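Local coordinates for RagB/SusD domain protein (Flavobacterium johnsoniae, PDB 5J5U) that probably binds chitin or chitin fragments at the cell surface as the SusD-like lipoprotein of a chitin utilization locus, at residues A[367-372]-A[378-383]; A[263-268]-A[274-279]; A[108-113]-A[333-338]; A[79-84]-A[122-127]. All blocks are in the same frame, centred on the assembly; numbering follows the deposited sequence.

Contact 1. Residues A[367-372]-A[378-383]; sequences AGIKQL and APASQA
The backbone that carries Ile369 and Lys370, in the last turn of helix 357-371, faces the extended lead-in that bears Ala380 and runs into helix 382-391 at Gln382; the closest CA atoms, those of Lys370 and Pro379, are 6.8 Å apart. Residues 378 to 381 keep an open, polyproline-like backbone, and Ser381 is the N-cap of the helix that follows. Lys370 and Gln382 carry the polar half of the contact. The lysine leaves the helix with CG anti to its own carbonyl carbon (chi1 -76°) and stays extended from there on, a reach that brings NZ to the neighbouring helix. Gln382, bent at chi2, meets it roughly at a right angle, and Lys370 NZ donates to Gln382 OE1 over 2.7 Å. The donor stands 19° out of the carbonyl plane, with a C=O...N angle of 148°. These are two consecutive helices joined by a loop in the alpha-helical SusD-like fold, whose family belongs to the TPR clan. Glu366, one turn back, forms a salt bridge with Lys370 NZ, so the ammonium joins a carboxylate and an amide oxygen. Asp386 takes a hydrogen bond from Gln382 NE2. An alanine in place of Lys370 would probably leave Gln382 OE1 without this donor and Glu366 without its charged mate. Deeper in, branched Ile369 suits the buried side: its CG2 rests 4.2 Å from Ala380 CB, a small methyl.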
# COMPACT_ATOMS: atom_id res chain seq x y z
N ALA A 367 -1.05 4.16 16.79
CA ALA A 367 -1.22 5.06 15.66
C ALA A 367 -2.14 4.47 14.57
O ALA A 367 -2.90 5.19 13.92
CB ALA A 367 0.13 5.41 15.09
N GLY A 368 -2.07 3.15 14.40
CA GLY A 368 -2.89 2.47 13.41
C GLY A 368 -4.35 2.39 13.84
O GLY A 368 -5.26 2.52 13.01
N ILE A 369 -4.56 2.18 15.14
CA ILE A 369 -5.91 2.16 15.69
C ILE A 369 -6.56 3.53 15.56
O ILE A 369 -7.73 3.64 15.21
CB ILE A 369 -5.92 1.71 17.17
CG1 ILE A 369 -5.44 0.27 17.28
CG2 ILE A 369 -7.33 1.80 17.76
CD1 ILE A 369 -5.15 -0.16 18.70
N LYS A 370 -5.78 4.59 15.79
CA LYS A 370 -6.34 5.93 15.72
C LYS A 370 -6.45 6.50 14.32
O LYS A 370 -7.22 7.44 14.11
CB LYS A 370 -5.54 6.92 16.60
CG LYS A 370 -5.81 6.76 18.10
CD LYS A 370 -4.98 7.68 18.99
CE LYS A 370 -5.38 7.49 20.47
NZ LYS A 370 -4.67 8.40 21.40
N GLN A 371 -5.68 5.96 13.37
CA GLN A 371 -5.68 6.54 12.02
C GLN A 371 -7.02 6.32 11.33
O GLN A 371 -7.37 7.03 10.39
CB GLN A 371 -4.54 5.95 11.17
CG GLN A 371 -4.92 4.67 10.44
CD GLN A 371 -3.73 3.97 9.82
OE1 GLN A 371 -2.59 4.12 10.27
NE2 GLN A 371 -3.98 3.18 8.77
N LEU A 372 -7.79 5.35 11.83
CA LEU A 372 -9.09 5.04 11.25
C LEU A 372 -10.14 6.12 11.53
O LEU A 372 -11.18 6.18 10.88
CB LEU A 372 -9.59 3.69 11.77
CG LEU A 372 -8.77 2.43 11.53
CD1 LEU A 372 -9.60 1.23 11.93
CD2 LEU A 372 -8.36 2.31 10.07
N ALA A 378 -15.87 5.83 14.88
CA ALA A 378 -15.94 6.26 16.27
C ALA A 378 -14.61 5.98 16.92
O ALA A 378 -14.17 4.83 16.94
CB ALA A 378 -17.07 5.55 16.99
N PRO A 379 -13.95 7.03 17.44
CA PRO A 379 -12.65 6.83 18.07
C PRO A 379 -12.73 5.81 19.20
O PRO A 379 -13.70 5.81 19.94
CB PRO A 379 -12.27 8.22 18.59
CG PRO A 379 -13.49 9.08 18.40
CD PRO A 379 -14.31 8.45 17.34
N ALA A 380 -11.75 4.93 19.27
CA ALA A 380 -11.71 3.95 20.33
C ALA A 380 -11.26 4.62 21.61
O ALA A 380 -10.43 5.52 21.59
CB ALA A 380 -10.77 2.81 19.97
N SER A 381 -11.81 4.18 22.74
CA SER A 381 -11.43 4.74 24.02
C SER A 381 -9.96 4.47 24.27
O SER A 381 -9.46 3.38 23.97
CB SER A 381 -12.29 4.15 25.14
OG SER A 381 -11.87 2.83 25.43
N GLN A 382 -9.26 5.46 24.83
CA GLN A 382 -7.85 5.32 25.15
C GLN A 382 -7.59 4.12 26.06
O GLN A 382 -6.55 3.47 25.96
CB GLN A 382 -7.32 6.60 25.81
CG GLN A 382 -5.81 6.61 25.99
CD GLN A 382 -5.07 6.44 24.68
OE1 GLN A 382 -5.41 7.06 23.67
NE2 GLN A 382 -4.05 5.58 24.68
N ALA A 383 -8.55 3.82 26.92
CA ALA A 383 -8.41 2.69 27.83
C ALA A 383 -8.35 1.37 27.05
O ALA A 383 -7.54 0.50 27.38
CB ALA A 383 -9.56 2.67 28.83

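Contact 2. Residues A[263-268]-A[274-279]; sequences LLIDYL and PRLKML
Leu268 meets two leucines of the following short helix, and its conformation decides how. With CG anti to the carbonyl carbon (chi1 -64°), the side chain lies beside its own backbone N and sends CD1 to Leu279 CD1, 3.8 Å away. Leu279 has a similar first torsion, yet the two side chains cross at about a right angle, so they meet through single methyl groups and do not lie alongside each other. Leu276 is turned differently: its CG is anti to the backbone N (chi1 179°), which swings CD1 against the 265-268 turn of helix 262-270. There this methyl lies 4.0 Å from Leu268 CB and also 4.3 Å from Ile265 CG2, bridging two residues three apart on one helical face. Leucine suits these places because its forked end can reach from one backbone to the other, while the beta-branched Ile265 presents a methyl close to its own helix. The contact is wholly apolar, and Leu268 and Leu276 have the shortest CA separation, 5.5 Å, as expected where a chain folds back between consecutive helices. Phe260 of strand 259-260 packs on both Ile265 and Leu279. Elsewhere, helix 399-410 lies against Leu264, Tyr267 and Arg275, while Ile369 of helix 357-371 packs on Pro274 and Arg275.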
# COMPACT_ATOMS: atom_id res chain seq x y z
N LEU A 263 -9.28 -14.30 7.55
CA LEU A 263 -7.97 -14.14 8.17
C LEU A 263 -7.89 -12.82 9.00
O LEU A 263 -7.47 -12.81 10.17
CB LEU A 263 -6.88 -14.18 7.10
CG LEU A 263 -5.42 -14.11 7.57
CD1 LEU A 263 -5.01 -15.36 8.36
CD2 LEU A 263 -4.50 -13.87 6.37
N LEU A 264 -8.29 -11.72 8.38
CA LEU A 264 -8.24 -10.44 9.06
C LEU A 264 -9.25 -10.38 10.22
O LEU A 264 -8.89 -10.04 11.33
CB LEU A 264 -8.50 -9.29 8.08
CG LEU A 264 -8.52 -7.85 8.62
CD1 LEU A 264 -7.18 -7.53 9.22
CD2 LEU A 264 -8.82 -6.89 7.49
N ILE A 265 -10.49 -10.74 9.95
CA ILE A 265 -11.52 -10.66 10.99
C ILE A 265 -11.16 -11.55 12.17
O ILE A 265 -11.20 -11.09 13.30
CB ILE A 265 -12.90 -11.05 10.46
CG1 ILE A 265 -13.35 -10.05 9.39
CG2 ILE A 265 -13.91 -11.10 11.63
CD1 ILE A 265 -13.41 -8.60 9.85
N ASP A 266 -10.82 -12.81 11.92
CA ASP A 266 -10.38 -13.68 13.00
C ASP A 266 -9.20 -13.07 13.76
O ASP A 266 -9.15 -13.17 14.98
CB ASP A 266 -9.96 -15.07 12.50
CG ASP A 266 -11.12 -15.91 12.03
OD1 ASP A 266 -12.29 -15.51 12.17
OD2 ASP A 266 -10.85 -17.02 11.54
N TYR A 267 -8.25 -12.45 13.07
CA TYR A 267 -7.13 -11.89 13.81
C TYR A 267 -7.58 -10.75 14.73
O TYR A 267 -7.15 -10.68 15.88
CB TYR A 267 -6.01 -11.39 12.90
CG TYR A 267 -4.79 -10.96 13.68
CD1 TYR A 267 -3.84 -11.88 14.07
CD2 TYR A 267 -4.59 -9.63 14.03
CE1 TYR A 267 -2.73 -11.51 14.78
CE2 TYR A 267 -3.47 -9.24 14.76
CZ TYR A 267 -2.54 -10.19 15.13
OH TYR A 267 -1.41 -9.84 15.86
N LEU A 268 -8.41 -9.86 14.21
CA LEU A 268 -8.86 -8.70 14.97
C LEU A 268 -9.76 -9.11 16.15
O LEU A 268 -9.67 -8.57 17.25
CB LEU A 268 -9.59 -7.72 14.06
CG LEU A 268 -8.78 -7.07 12.94
CD1 LEU A 268 -9.70 -6.27 12.03
CD2 LEU A 268 -7.67 -6.16 13.49
N PRO A 274 -9.12 -3.27 18.94
CA PRO A 274 -10.24 -2.32 18.93
C PRO A 274 -10.69 -1.92 17.52
O PRO A 274 -11.71 -1.24 17.35
CB PRO A 274 -9.68 -1.10 19.67
CG PRO A 274 -8.51 -1.59 20.41
CD PRO A 274 -7.93 -2.71 19.60
N ARG A 275 -9.94 -2.31 16.50
CA ARG A 275 -10.27 -1.87 15.16
C ARG A 275 -11.37 -2.72 14.56
O ARG A 275 -11.88 -2.38 13.50
CB ARG A 275 -9.03 -1.90 14.26
CG ARG A 275 -8.08 -0.75 14.49
CD ARG A 275 -6.80 -0.93 13.72
NE ARG A 275 -5.98 -1.96 14.34
CZ ARG A 275 -4.67 -2.07 14.15
NH1 ARG A 275 -4.05 -1.22 13.35
NH2 ARG A 275 -3.99 -3.03 14.76
N LEU A 276 -11.73 -3.80 15.24
CA LEU A 276 -12.71 -4.77 14.74
C LEU A 276 -14.02 -4.15 14.24
O LEU A 276 -14.42 -4.35 13.08
CB LEU A 276 -13.01 -5.81 15.83
CG LEU A 276 -14.04 -6.88 15.47
CD1 LEU A 276 -13.55 -7.68 14.27
CD2 LEU A 276 -14.29 -7.82 16.65
N LYS A 277 -14.69 -3.40 15.12
CA LYS A 277 -15.98 -2.77 14.79
C LYS A 277 -15.83 -1.40 14.13
O LYS A 277 -16.79 -0.88 13.54
CB LYS A 277 -16.86 -2.64 16.05
CG LYS A 277 -16.99 -3.91 16.86
CD LYS A 277 -17.67 -3.63 18.20
CE LYS A 277 -18.15 -4.90 18.86
NZ LYS A 277 -18.82 -4.60 20.15
N MET A 278 -14.64 -0.82 14.23
CA MET A 278 -14.35 0.38 13.46
C MET A 278 -14.33 0.03 11.97
O MET A 278 -14.60 0.88 11.13
CB MET A 278 -13.01 1.00 13.88
CG MET A 278 -12.90 1.31 15.37
SD MET A 278 -11.30 2.00 15.85
CE MET A 278 -11.33 3.55 14.93
N LEU A 279 -14.01 -1.23 11.67
CA LEU A 279 -13.86 -1.68 10.28
C LEU A 279 -15.06 -2.50 9.79
O LEU A 279 -15.56 -2.28 8.69
CB LEU A 279 -12.57 -2.52 10.11
CG LEU A 279 -11.23 -1.82 10.31
CD1 LEU A 279 -10.09 -2.82 10.42
CD2 LEU A 279 -10.97 -0.84 9.19

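Contact 3. Residues A[108-113]-A[333-338]; sequences KVMVAQ and LHVSYS
Met110 of helix 98-119 reaches across to His334 and Val335 of strand 332-335, joining two parts of the helical SusD-like fold that lie more than two hundred residues apart in sequence. The contact is buried and apolar, made by van der Waals packing. Met110 CE is the single atom that does the touching from the helix: it lies 3.8 Å from Val335 CG2 and 4.1 Å from His334 CB. A methionine suits the place because its long, unbranched chain can span backbones that come no nearer than 9.0 Å, measured from Met110 CA to His334 CA. Val335 answers with a compact branch, and His334 offers its CB to the methyl.

Polar interactions lie around this apolar bridge. The backbone of His334 and Val335 pairs with Cys224 in a small antiparallel sheet, and Arg191 of helix 178-195 bonds both to His334 O and to Gln113 OE1, a second tie between the two segments. Ser336 is the N-cap of helix 337-349, its OG accepting from the backbone N of Glu339. The bend that aims the methyl sits at the end of the Met110 chain: CB, CG and SD run extended, then chi3 of 77° turns CE off that line.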
# COMPACT_ATOMS: atom_id res chain seq x y z
N LYS A 108 7.60 12.10 -7.44
CA LYS A 108 7.96 11.20 -8.52
C LYS A 108 8.35 9.85 -7.95
O LYS A 108 8.08 8.81 -8.57
CB LYS A 108 9.08 11.77 -9.39
CG LYS A 108 9.65 10.75 -10.37
CD LYS A 108 9.99 11.36 -11.72
CE LYS A 108 11.42 11.85 -11.77
NZ LYS A 108 12.39 10.87 -11.23
N VAL A 109 8.90 9.85 -6.73
CA VAL A 109 9.27 8.58 -6.13
C VAL A 109 7.99 7.82 -5.77
O VAL A 109 7.84 6.65 -6.10
CB VAL A 109 10.20 8.77 -4.90
CG1 VAL A 109 10.46 7.43 -4.21
CG2 VAL A 109 11.52 9.43 -5.32
N MET A 110 7.03 8.50 -5.15
CA MET A 110 5.79 7.87 -4.75
C MET A 110 5.03 7.30 -5.95
O MET A 110 4.53 6.16 -5.90
CB MET A 110 4.91 8.87 -4.00
CG MET A 110 5.46 9.27 -2.64
SD MET A 110 4.51 10.59 -1.85
CE MET A 110 3.09 9.68 -1.26
N VAL A 111 4.97 8.07 -7.03
CA VAL A 111 4.38 7.58 -8.27
C VAL A 111 5.09 6.30 -8.75
O VAL A 111 4.43 5.30 -9.03
CB VAL A 111 4.44 8.68 -9.40
CG1 VAL A 111 4.12 8.09 -10.79
CG2 VAL A 111 3.53 9.90 -9.09
N ALA A 112 6.43 6.30 -8.79
CA ALA A 112 7.16 5.22 -9.49
C ALA A 112 7.38 3.97 -8.62
O ALA A 112 7.48 2.85 -9.12
CB ALA A 112 8.51 5.74 -9.98
N GLN A 113 7.46 4.20 -7.31
CA GLN A 113 7.66 3.14 -6.33
C GLN A 113 6.60 2.02 -6.43
O GLN A 113 6.93 0.84 -6.37
CB GLN A 113 7.69 3.73 -4.92
CG GLN A 113 7.69 2.71 -3.81
CD GLN A 113 6.33 2.62 -3.12
OE1 GLN A 113 5.83 3.63 -2.58
NE2 GLN A 113 5.73 1.41 -3.12
N LEU A 333 -5.49 7.23 2.47
CA LEU A 333 -4.21 7.28 3.17
C LEU A 333 -3.05 6.66 2.36
O LEU A 333 -3.06 5.46 2.08
CB LEU A 333 -4.34 6.55 4.52
CG LEU A 333 -3.11 6.46 5.42
CD1 LEU A 333 -2.63 7.84 5.82
CD2 LEU A 333 -3.38 5.61 6.66
N HIS A 334 -2.04 7.46 2.03
CA HIS A 334 -0.88 6.99 1.26
C HIS A 334 0.30 6.48 2.11
O HIS A 334 0.84 5.40 1.85
CB HIS A 334 -0.36 8.10 0.35
CG HIS A 334 -1.27 8.40 -0.81
ND1 HIS A 334 -1.44 7.53 -1.86
CD2 HIS A 334 -2.04 9.48 -1.07
CE1 HIS A 334 -2.29 8.05 -2.73
NE2 HIS A 334 -2.67 9.23 -2.27
N VAL A 335 0.73 7.29 3.06
CA VAL A 335 1.84 6.96 3.95
C VAL A 335 1.47 7.37 5.37
O VAL A 335 0.85 8.42 5.57
CB VAL A 335 3.16 7.65 3.54
CG1 VAL A 335 4.33 6.98 4.22
CG2 VAL A 335 3.34 7.67 1.99
N SER A 336 1.85 6.57 6.36
CA SER A 336 1.28 6.76 7.68
C SER A 336 2.32 6.80 8.79
O SER A 336 3.46 6.34 8.62
CB SER A 336 0.28 5.65 7.98
OG SER A 336 0.93 4.42 8.21
N TYR A 337 1.92 7.38 9.92
CA TYR A 337 2.77 7.42 11.11
C TYR A 337 2.87 6.02 11.72
O TYR A 337 3.95 5.58 12.17
CB TYR A 337 2.20 8.41 12.14
CG TYR A 337 2.95 8.41 13.45
CD1 TYR A 337 4.28 8.80 13.51
CD2 TYR A 337 2.34 8.03 14.64
CE1 TYR A 337 4.98 8.80 14.69
CE2 TYR A 337 3.03 8.03 15.84
CZ TYR A 337 4.36 8.42 15.85
OH TYR A 337 5.07 8.43 17.03
N SER A 338 1.75 5.31 11.69
CA SER A 338 1.71 3.93 12.13
C SER A 338 2.76 3.12 11.38
O SER A 338 3.57 2.40 11.99
CB SER A 338 0.31 3.33 11.93
OG SER A 338 0.32 1.93 12.18

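Contact 4. Residues A[79-84]-A[122-127]; sequences NELKNV and VPYSEA
Leu81 is the residue of helix 66-90 that meets Tyr124 and Ala127 of the 122-127 loop, but the turn around it begins with Asn79, whose carbonyl oxygen is used by side chains further on. Next, Glu80 turns to a salt bridge with Arg114. Leu81 then points to the loop with CG anti to its backbone N (chi1 -171°), spreading its two methyls over different partners. CD2 lies 3.5 Å from Ala127 CB, a close fit that a methyl-sized side chain permits, while CD1 comes to the edge of the Tyr124 ring, near its plane and 4.3 Å from CE1. That loop is shaped by a type I beta turn from Tyr124 to Ala127, closed by Ala127 N to Tyr124 O at 2.8 Å, and Tyr124 OH bonds Lys108 NZ of helix 98-119. Lys82 curls back, NZ making a weak bond to Asn79 O. At Lys82 and Asn83 the helix is kinked, their N atoms lacking bonds to the preceding turn, and the Asn83 amide takes up the Asn79 oxygen instead. Asn83 ND2 donates to Asn79 O over 2.9 Å, nearly straight on at a C=O...N angle of 169° and with that oxygen in the plane of the amide. The whole is a loop folded back onto the preceding helical hairpin, helices 66-90 and 98-119, in this helix-rich SusD-like fold.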
# COMPACT_ATOMS: atom_id res chain seq x y z
N ASN A 79 -0.94 9.02 -17.34
CA ASN A 79 -1.40 10.20 -16.61
C ASN A 79 -0.37 10.83 -15.69
O ASN A 79 -0.26 12.06 -15.65
CB ASN A 79 -2.64 9.88 -15.77
CG ASN A 79 -3.82 9.41 -16.62
OD1 ASN A 79 -3.99 9.87 -17.75
ND2 ASN A 79 -4.62 8.49 -16.08
N GLU A 80 0.35 10.01 -14.93
CA GLU A 80 1.08 10.52 -13.75
C GLU A 80 2.55 10.88 -14.00
O GLU A 80 2.94 12.01 -13.77
CB GLU A 80 0.99 9.50 -12.61
CG GLU A 80 -0.45 9.25 -12.16
CD GLU A 80 -0.60 8.11 -11.16
OE1 GLU A 80 0.42 7.69 -10.55
OE2 GLU A 80 -1.74 7.63 -10.99
N LEU A 81 3.33 9.92 -14.50
CA LEU A 81 4.78 10.09 -14.55
C LEU A 81 5.20 11.30 -15.37
O LEU A 81 6.07 12.07 -14.97
CB LEU A 81 5.43 8.83 -15.10
CG LEU A 81 6.95 8.82 -15.00
CD1 LEU A 81 7.41 8.78 -13.55
CD2 LEU A 81 7.44 7.61 -15.77
N LYS A 82 4.51 11.50 -16.49
CA LYS A 82 4.81 12.59 -17.40
C LYS A 82 4.59 13.98 -16.79
O LYS A 82 5.40 14.88 -16.97
CB LYS A 82 3.95 12.43 -18.65
CG LYS A 82 3.54 13.73 -19.31
CD LYS A 82 2.56 13.45 -20.44
CE LYS A 82 1.39 12.59 -19.96
NZ LYS A 82 0.68 13.16 -18.78
N ASN A 83 3.53 14.13 -16.01
CA ASN A 83 3.25 15.41 -15.40
C ASN A 83 4.32 15.78 -14.40
O ASN A 83 4.78 16.93 -14.34
CB ASN A 83 1.89 15.41 -14.71
CG ASN A 83 0.80 15.85 -15.63
OD1 ASN A 83 0.68 17.03 -15.95
ND2 ASN A 83 0.00 14.90 -16.11
N VAL A 84 4.70 14.79 -13.59
CA VAL A 84 5.59 15.06 -12.49
C VAL A 84 7.02 15.27 -13.05
O VAL A 84 7.80 16.06 -12.50
CB VAL A 84 5.50 13.95 -11.45
CG1 VAL A 84 6.17 12.68 -11.94
CG2 VAL A 84 6.08 14.42 -10.14
N VAL A 122 11.42 -1.50 -14.83
CA VAL A 122 10.45 -0.72 -15.61
C VAL A 122 11.12 0.51 -16.22
O VAL A 122 12.11 1.01 -15.68
CB VAL A 122 9.24 -0.24 -14.75
CG1 VAL A 122 8.44 -1.40 -14.18
CG2 VAL A 122 9.71 0.69 -13.66
N PRO A 123 10.57 1.02 -17.33
CA PRO A 123 11.03 2.34 -17.79
C PRO A 123 10.87 3.42 -16.71
O PRO A 123 9.80 3.58 -16.08
CB PRO A 123 10.15 2.63 -19.01
CG PRO A 123 9.73 1.28 -19.50
CD PRO A 123 9.65 0.37 -18.28
N TYR A 124 11.96 4.13 -16.45
CA TYR A 124 11.90 5.19 -15.46
C TYR A 124 12.75 6.37 -15.94
O TYR A 124 12.22 7.38 -16.42
CB TYR A 124 12.34 4.67 -14.09
CG TYR A 124 12.26 5.67 -12.97
CD1 TYR A 124 11.13 6.45 -12.79
CD2 TYR A 124 13.31 5.80 -12.06
CE1 TYR A 124 11.06 7.38 -11.75
CE2 TYR A 124 13.25 6.72 -11.01
CZ TYR A 124 12.11 7.50 -10.87
OH TYR A 124 12.03 8.41 -9.83
N SER A 125 14.07 6.22 -15.87
CA SER A 125 15.01 7.26 -16.28
C SER A 125 14.73 7.80 -17.68
O SER A 125 14.85 8.99 -17.91
CB SER A 125 16.44 6.73 -16.18
OG SER A 125 16.68 5.73 -17.14
N GLU A 126 14.30 6.94 -18.60
CA GLU A 126 13.95 7.37 -19.96
C GLU A 126 12.44 7.44 -20.21
O GLU A 126 12.00 7.43 -21.36
CB GLU A 126 14.57 6.45 -21.00
CG GLU A 126 16.07 6.37 -20.89
CD GLU A 126 16.67 5.41 -21.90
OE1 GLU A 126 15.89 4.78 -22.65
OE2 GLU A 126 17.92 5.29 -21.92
N ALA A 127 11.66 7.48 -19.13
CA ALA A 127 10.20 7.50 -19.20
C ALA A 127 9.62 8.86 -18.83
O ALA A 127 10.26 9.65 -18.14
CB ALA A 127 9.62 6.42 -18.27

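Contact 3 lies nearest the middle of the chain, its centre about 8 Å from the chain's centre, whereas the other three sit 18 to 20 Å out. Contacts 1 and 2 occupy one side and touch through Leu372 with Arg275 and Met278; contact 4 is on the side opposite them. Contact 3 uses helix 98-119; contact 4 uses the preceding helix 66-90 and the loop after 98-119, and the two touch where Ala112 packs on Tyr124. Contacts 1 and 3 touch through Ala367 and Gln371 against Tyr337 and Ser338, on consecutive helices. Chemistry tracks burial: contacts 2, 3 and 4 are joined by apolar carbons, mostly methyls, while the partly buried contact 1 adds a lysine-glutamine hydrogen bond.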